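Local coordinates for protein Polyphosphate:AMP phosphotransferase (Pseudomonas aeruginosa PAO1, PDB 3CZP) that transfers phosphate from inorganic polyphosphate to AMP to make ADP, using magnesium, and acts on GMP less efficiently, at residues Asp293-His299 / Ala493-Asp497. Residues are numbered along the deposited sequence; the frame is centred on the assembly and turned at random.
Sequences DKRFRQH and AYKKD
His-299 and Asp-497 join the two segments through a straight hydrogen bond. His-299 NE2 donates to Asp-497 OD2 at 2.6 Å, with an N-H...O angle of 177°. The donor meets the syn lone pair of OD2, and ring and carboxylate lie nearly coplanar. The amide of Gln-298 stacks on the same carboxylate, the two planes 21° apart. Ala-493 CB lies over one face of the imidazole.

Tyr-494 carries the larger apolar part of the contact. Arg-295 CB sits over its ring face, 3.7 Å from the centroid, a CH-pi contact. Arg-295 then bends at chi3 (-70°), which brings its guanidinium over the CD2 side of the ring. Arg-295 NE comes within 3.6 Å of Tyr-494 CD2. His-299 CD2 lies at the edge of the Tyr-494 ring, near its plane; the two rings are oblique to each other. The phenol OH reaches Phe-296 CB at 3.3 Å and is hydrogen-bonded to Leu-290 O.

Asp-293 meets the guanidinium at its edge. Arg-295 NE meets Asp-293 OD1 at 2.9 Å and NH2 meets OD2, a side-on, two-nitrogen salt bridge. OD1 also accepts from Arg-295 N, closing an Asx turn just after helix 273-292.

The contact ties the 3-10 turn before strand 300-307 to the end of helix 475-496 in the second PPK2 domain. His-299 ND1 bonds to Gly-403 O, which can only accept. With NE2 donating to Asp-497, His-299 is probably doubly protonated, its charge paired with the carboxylate.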
ATOM      1  N   ASP A 293      -6.388 -29.070   3.362  1.00 31.21           N
ATOM      2  CA  ASP A 293      -5.768 -29.837   4.455  1.00 31.05           C
ATOM      3  C   ASP A 293      -5.375 -28.839   5.552  1.00 30.46           C
ATOM      4  O   ASP A 293      -4.866 -27.756   5.252  1.00 27.84           O
ATOM      5  CB  ASP A 293      -4.543 -30.595   3.902  1.00 31.08           C
ATOM      6  CG  ASP A 293      -3.983 -31.642   4.852  1.00 32.31           C
ATOM      7  OD1 ASP A 293      -3.452 -31.295   5.948  1.00 32.76           O
ATOM      8  OD2 ASP A 293      -4.045 -32.830   4.484  1.00 35.73           O
ATOM      9  N   LYS A 294      -5.622 -29.194   6.806  1.00 30.51           N
ATOM     10  CA  LYS A 294      -5.263 -28.330   7.955  1.00 31.27           C
ATOM     11  C   LYS A 294      -3.762 -27.912   7.932  1.00 30.71           C
ATOM     12  O   LYS A 294      -3.385 -26.870   8.462  1.00 30.95           O
ATOM     13  CB  LYS A 294      -5.635 -29.018   9.298  1.00 31.13           C
ATOM     14  CG  LYS A 294      -4.978 -30.419   9.543  1.00 33.46           C
ATOM     15  CD  LYS A 294      -5.036 -30.933  11.040  1.00 32.99           C
ATOM     16  CE  LYS A 294      -5.975 -32.148  11.225  1.00 36.71           C
ATOM     17  NZ  LYS A 294      -5.692 -33.028  12.442  1.00 36.93           N
ATOM     18  N   ARG A 295      -2.905 -28.710   7.295  1.00 30.50           N
ATOM     19  CA  ARG A 295      -1.465 -28.449   7.318  1.00 30.37           C
ATOM     20  C   ARG A 295      -1.094 -27.229   6.495  1.00 30.28           C
ATOM     21  O   ARG A 295      -0.042 -26.632   6.701  1.00 29.22           O
ATOM     22  CB  ARG A 295      -0.690 -29.685   6.863  1.00 30.88           C
ATOM     23  CG  ARG A 295      -0.828 -30.818   7.908  1.00 30.29           C
ATOM     24  CD  ARG A 295      -0.197 -32.089   7.475  1.00 30.79           C
ATOM     25  NE  ARG A 295      -0.940 -32.726   6.386  1.00 30.81           N
ATOM     26  CZ  ARG A 295      -0.599 -33.877   5.839  1.00 32.93           C
ATOM     27  NH1 ARG A 295       0.495 -34.524   6.260  1.00 37.25           N
ATOM     28  NH2 ARG A 295      -1.333 -34.374   4.861  1.00 34.88           N
ATOM     29  N   PHE A 296      -1.970 -26.845   5.576  1.00 29.40           N
ATOM     30  CA  PHE A 296      -1.738 -25.657   4.791  1.00 29.94           C
ATOM     31  C   PHE A 296      -1.735 -24.360   5.592  1.00 30.26           C
ATOM     32  O   PHE A 296      -1.185 -23.373   5.150  1.00 30.03           O
ATOM     33  CB  PHE A 296      -2.757 -25.570   3.663  1.00 28.87           C
ATOM     34  CG  PHE A 296      -2.326 -24.651   2.559  1.00 28.82           C
ATOM     35  CD1 PHE A 296      -1.196 -24.943   1.799  1.00 30.58           C
ATOM     36  CD2 PHE A 296      -3.044 -23.529   2.249  1.00 27.06           C
ATOM     37  CE1 PHE A 296      -0.793 -24.089   0.769  1.00 26.80           C
ATOM     38  CE2 PHE A 296      -2.602 -22.689   1.256  1.00 25.26           C
ATOM     39  CZ  PHE A 296      -1.486 -22.997   0.530  1.00 26.96           C
ATOM     40  N   ARG A 297      -2.366 -24.352   6.770  1.00 31.45           N
ATOM     41  CA  ARG A 297      -2.363 -23.175   7.674  1.00 32.99           C
ATOM     42  C   ARG A 297      -0.996 -22.704   8.083  1.00 32.30           C
ATOM     43  O   ARG A 297      -0.816 -21.560   8.433  1.00 31.82           O
ATOM     44  CB  ARG A 297      -3.091 -23.497   8.991  1.00 33.26           C
ATOM     45  CG  ARG A 297      -4.545 -23.703   8.795  1.00 36.06           C
ATOM     46  CD  ARG A 297      -5.254 -24.076  10.069  1.00 37.56           C
ATOM     47  NE  ARG A 297      -6.683 -24.049   9.776  1.00 41.58           N
ATOM     48  CZ  ARG A 297      -7.407 -22.938   9.692  1.00 43.56           C
ATOM     49  NH1 ARG A 297      -8.700 -23.029   9.403  1.00 44.54           N
ATOM     50  NH2 ARG A 297      -6.855 -21.744   9.934  1.00 45.87           N
ATOM     51  N   GLN A 298      -0.062 -23.639   8.109  1.00 32.76           N
ATOM     52  CA  GLN A 298       1.324 -23.379   8.439  1.00 33.96           C
ATOM     53  C   GLN A 298       2.100 -22.849   7.250  1.00 32.32           C
ATOM     54  O   GLN A 298       3.279 -22.530   7.376  1.00 33.63           O
ATOM     55  CB  GLN A 298       1.921 -24.694   8.925  1.00 34.69           C
ATOM     56  CG  GLN A 298       3.425 -24.829   8.871  1.00 38.61           C
ATOM     57  CD  GLN A 298       3.908 -26.101   9.558  1.00 37.28           C
ATOM     58  OE1 GLN A 298       3.097 -26.982   9.902  1.00 41.71           O
ATOM     59  NE2 GLN A 298       5.243 -26.221   9.728  1.00 41.83           N
ATOM     60  N   HIS A 299       1.439 -22.707   6.110  1.00 30.93           N
ATOM     61  CA  HIS A 299       2.105 -22.456   4.860  1.00 29.00           C
ATOM     62  C   HIS A 299       1.401 -21.417   3.999  1.00 29.24           C
ATOM     63  O   HIS A 299       0.299 -20.960   4.284  1.00 28.29           O
ATOM     64  CB  HIS A 299       2.175 -23.771   4.043  1.00 29.52           C
ATOM     65  CG  HIS A 299       3.051 -24.825   4.660  1.00 29.81           C
ATOM     66  ND1 HIS A 299       4.432 -24.729   4.692  1.00 31.35           N
ATOM     67  CD2 HIS A 299       2.742 -25.985   5.279  1.00 28.23           C
ATOM     68  CE1 HIS A 299       4.932 -25.793   5.301  1.00 31.49           C
ATOM     69  NE2 HIS A 299       3.927 -26.565   5.673  1.00 30.00           N
ATOM     70  N   ALA A 493       6.404 -30.461   1.271  1.00 31.49           N
ATOM     71  CA  ALA A 493       6.356 -29.546   2.386  1.00 30.94           C
ATOM     72  C   ALA A 493       5.723 -30.196   3.612  1.00 31.00           C
ATOM     73  O   ALA A 493       6.268 -30.114   4.711  1.00 29.85           O
ATOM     74  CB  ALA A 493       5.559 -28.312   2.004  1.00 30.60           C
ATOM     75  N   TYR A 494       4.569 -30.841   3.442  1.00 31.14           N
ATOM     76  CA  TYR A 494       3.939 -31.512   4.599  1.00 30.97           C
ATOM     77  C   TYR A 494       4.811 -32.624   5.202  1.00 31.35           C
ATOM     78  O   TYR A 494       4.789 -32.873   6.414  1.00 31.81           O
ATOM     79  CB  TYR A 494       2.584 -32.108   4.218  1.00 30.40           C
ATOM     80  CG  TYR A 494       1.540 -31.111   3.819  1.00 26.66           C
ATOM     81  CD1 TYR A 494       1.702 -29.734   4.066  1.00 24.95           C
ATOM     82  CD2 TYR A 494       0.374 -31.529   3.203  1.00 25.98           C
ATOM     83  CE1 TYR A 494       0.739 -28.830   3.693  1.00 24.17           C
ATOM     84  CE2 TYR A 494      -0.588 -30.627   2.829  1.00 25.87           C
ATOM     85  CZ  TYR A 494      -0.402 -29.268   3.060  1.00 27.19           C
ATOM     86  OH  TYR A 494      -1.371 -28.352   2.660  1.00 24.98           O
ATOM     87  N   LYS A 495       5.536 -33.311   4.339  1.00 32.27           N
ATOM     88  CA  LYS A 495       6.413 -34.407   4.760  1.00 33.49           C
ATOM     89  C   LYS A 495       7.620 -33.885   5.534  1.00 33.94           C
ATOM     90  O   LYS A 495       8.223 -34.629   6.295  1.00 34.78           O
ATOM     91  CB  LYS A 495       6.892 -35.196   3.560  1.00 33.25           C
ATOM     92  CG  LYS A 495       5.875 -36.157   2.962  1.00 35.05           C
ATOM     93  CD  LYS A 495       6.440 -36.727   1.679  1.00 34.33           C
ATOM     94  CE  LYS A 495       5.410 -37.566   0.905  1.00 36.59           C
ATOM     95  NZ  LYS A 495       6.023 -38.239  -0.287  1.00 37.95           N
ATOM     96  N   LYS A 496       7.970 -32.620   5.310  1.00 35.30           N
ATOM     97  CA  LYS A 496       9.050 -31.946   6.006  1.00 36.16           C
ATOM     98  C   LYS A 496       8.592 -31.393   7.357  1.00 36.70           C
ATOM     99  O   LYS A 496       9.367 -31.405   8.294  1.00 36.62           O
ATOM    100  CB  LYS A 496       9.615 -30.846   5.099  1.00 36.58           C
ATOM    101  CG  LYS A 496      10.913 -30.179   5.569  1.00 36.92           C
ATOM    102  CD  LYS A 496      11.370 -29.133   4.495  1.00 37.68           C
ATOM    103  CE  LYS A 496      12.274 -27.989   5.014  1.00 38.12           C
ATOM    104  NZ  LYS A 496      12.359 -26.894   3.987  1.00 39.62           N
ATOM    105  N   ASP A 497       7.352 -30.977   7.451  1.00 37.59           N
ATOM    106  CA  ASP A 497       6.825 -30.491   8.689  1.00 38.50           C
ATOM    107  C   ASP A 497       6.753 -31.581   9.721  1.00 40.56           C
ATOM    108  O   ASP A 497       6.607 -32.741   9.409  1.00 41.61           O
ATOM    109  CB  ASP A 497       5.411 -29.993   8.520  1.00 38.00           C
ATOM    110  CG  ASP A 497       5.289 -28.929   7.498  1.00 38.28           C
ATOM    111  OD1 ASP A 497       6.249 -28.210   7.274  1.00 41.55           O
ATOM    112  OD2 ASP A 497       4.233 -28.824   6.925  1.00 33.91           O
TER